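Local coordinates for 3-chlorocatechol 1,2-dioxygenase (Rhodococcus opacus, PDB 2BOY), which probably cleaves the aromatic ring of catechols, 3-chlorocatechol among them, between the two hydroxyl-bearing carbons, using a bound ferric iron, at residues A[194-197]-A[203-206]. Residues are numbered along the deposited sequence; the frame is centred on the assembly and turned at random.
Sequences WIIA and SLTT
Ile196 and Leu204 lie side by side on the buried face of two antiparallel strands, and their outer methyls, CD1 of Ile196 and CD2 of Leu204, come within 4.1 Å. In Ile196 the CG1 branch stands anti to the carbonyl carbon (chi1 -57°) and is extended to CD1, which also reaches the CG2 methyl of Thr206, a looser contact at 4.5 Å. That methyl flanks CB of Trp194, and the Thr206 hydroxyl is hydrogen-bonded to the backbone oxygen of Gln71. The indole rises from the same face, with the Thr206 carbonyl oxygen at its edge near the ring plane. Over this face, Phe249 of strand 241-250 packs on Ile196, Leu204 and Thr206 and meets the Trp194 ring at a steep tilt; Phe105 meets it as well. The two segments belong to a β-hairpin, strands 187-197 and 204-210, in the β-sheet core of the intradiol dioxygenase fold. Its first strand also carries the iron ligands His191 and His193, the latter directly before Trp194. Trp194 with Thr206 and Ile196 with Leu204 are hydrogen-bonded pairs, each joined by two backbone bonds; Leu204 N donates to Ile196 O at 2.9 Å. Between them sits the non-hydrogen-bonded pair Ile195 and Thr205, whose side chains point together from the other, partly exposed face. Here OG1 of Thr205, anti to its carbonyl carbon (chi1 -66°), lies alongside CG1 of Ile195 at 3.6 Å. Near the turn, Ser203 OG approaches the Ala197 methyl, CB, at 3.8 Å.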
ATOM      1  N   TRP A 194      -3.047  -3.943  26.854  1.00 15.93           N
ATOM      2  CA  TRP A 194      -2.772  -5.095  27.699  1.00 15.80           C
ATOM      3  C   TRP A 194      -2.576  -6.324  26.814  1.00 16.30           C
ATOM      4  O   TRP A 194      -3.312  -6.498  25.844  1.00 15.80           O
ATOM      5  CB  TRP A 194      -3.970  -5.413  28.588  1.00 17.04           C
ATOM      6  CG  TRP A 194      -4.414  -4.290  29.473  1.00 15.69           C
ATOM      7  CD1 TRP A 194      -5.238  -3.255  29.133  1.00 18.65           C
ATOM      8  CD2 TRP A 194      -4.070  -4.099  30.849  1.00 17.84           C
ATOM      9  NE1 TRP A 194      -5.395  -2.418  30.214  1.00 17.91           N
ATOM     10  CE2 TRP A 194      -4.707  -2.924  31.281  1.00 16.78           C
ATOM     11  CE3 TRP A 194      -3.265  -4.802  31.767  1.00 19.33           C
ATOM     12  CZ2 TRP A 194      -4.594  -2.449  32.585  1.00 16.37           C
ATOM     13  CZ3 TRP A 194      -3.146  -4.316  33.073  1.00 20.75           C
ATOM     14  CH2 TRP A 194      -3.804  -3.158  33.459  1.00 16.58           C
ATOM     15  N   ILE A 195      -1.552  -7.107  27.131  1.00 15.67           N
ATOM     16  CA  ILE A 195      -1.438  -8.492  26.612  1.00 17.58           C
ATOM     17  C   ILE A 195      -1.421  -9.365  27.842  1.00 17.88           C
ATOM     18  O   ILE A 195      -0.585  -9.167  28.735  1.00 19.28           O
ATOM     19  CB  ILE A 195      -0.184  -8.679  25.732  1.00 17.36           C
ATOM     20  CG1 ILE A 195      -0.362  -7.924  24.397  1.00 16.79           C
ATOM     21  CG2 ILE A 195       0.080 -10.220  25.429  1.00 16.90           C
ATOM     22  CD1 ILE A 195       0.949  -7.779  23.585  1.00 21.21           C
ATOM     23  N   ILE A 196      -2.343 -10.325  27.903  1.00 17.23           N
ATOM     24  CA  ILE A 196      -2.620 -11.071  29.113  1.00 17.71           C
ATOM     25  C   ILE A 196      -2.520 -12.552  28.771  1.00 19.58           C
ATOM     26  O   ILE A 196      -3.131 -13.000  27.788  1.00 19.75           O
ATOM     27  CB  ILE A 196      -4.044 -10.726  29.591  1.00 16.83           C
ATOM     28  CG1 ILE A 196      -4.143  -9.186  29.803  1.00 16.97           C
ATOM     29  CG2 ILE A 196      -4.406 -11.486  30.915  1.00 16.64           C
ATOM     30  CD1 ILE A 196      -5.593  -8.703  29.882  1.00 20.31           C
ATOM     31  N   ALA A 197      -1.761 -13.287  29.567  1.00 19.08           N
ATOM     32  CA  ALA A 197      -1.436 -14.663  29.196  1.00 20.53           C
ATOM     33  C   ALA A 197      -1.327 -15.582  30.425  1.00 21.05           C
ATOM     34  O   ALA A 197      -0.882 -15.166  31.495  1.00 19.48           O
ATOM     35  CB  ALA A 197      -0.103 -14.667  28.444  1.00 20.39           C
ATOM     36  N   SER A 203      -4.576 -16.319  24.950  1.00 20.94           N
ATOM     37  CA  SER A 203      -4.092 -15.003  25.393  1.00 22.05           C
ATOM     38  C   SER A 203      -5.109 -13.966  25.007  1.00 21.02           C
ATOM     39  O   SER A 203      -5.851 -14.193  24.070  1.00 19.94           O
ATOM     40  CB  SER A 203      -2.793 -14.719  24.671  1.00 22.33           C
ATOM     41  OG  SER A 203      -1.820 -15.572  25.231  1.00 31.04           O
ATOM     42  N   LEU A 204      -5.121 -12.817  25.695  1.00 19.17           N
ATOM     43  CA  LEU A 204      -6.052 -11.791  25.344  1.00 18.31           C
ATOM     44  C   LEU A 204      -5.229 -10.528  25.091  1.00 17.58           C
ATOM     45  O   LEU A 204      -4.441 -10.147  25.931  1.00 18.03           O
ATOM     46  CB  LEU A 204      -7.037 -11.547  26.504  1.00 17.92           C
ATOM     47  CG  LEU A 204      -7.891 -10.272  26.467  1.00 18.27           C
ATOM     48  CD1 LEU A 204      -8.741 -10.222  25.204  1.00 17.49           C
ATOM     49  CD2 LEU A 204      -8.759 -10.157  27.741  1.00 18.18           C
ATOM     50  N   THR A 205      -5.395  -9.930  23.928  1.00 17.38           N
ATOM     51  CA  THR A 205      -4.920  -8.560  23.662  1.00 16.92           C
ATOM     52  C   THR A 205      -6.060  -7.593  23.660  1.00 16.30           C
ATOM     53  O   THR A 205      -7.031  -7.762  22.920  1.00 17.67           O
ATOM     54  CB  THR A 205      -4.210  -8.542  22.314  1.00 17.43           C
ATOM     55  OG1 THR A 205      -3.024  -9.350  22.419  1.00 16.11           O
ATOM     56  CG2 THR A 205      -3.662  -7.070  21.986  1.00 17.67           C
ATOM     57  N   THR A 206      -5.934  -6.499  24.424  1.00 16.55           N
ATOM     58  CA  THR A 206      -7.057  -5.593  24.491  1.00 15.57           C
ATOM     59  C   THR A 206      -6.589  -4.183  24.903  1.00 15.23           C
ATOM     60  O   THR A 206      -5.396  -3.955  25.114  1.00 14.87           O
ATOM     61  CB  THR A 206      -8.156  -6.188  25.448  1.00 16.56           C
ATOM     62  OG1 THR A 206      -9.393  -5.472  25.309  1.00 18.34           O
ATOM     63  CG2 THR A 206      -7.783  -6.110  26.950  1.00 19.33           C
TER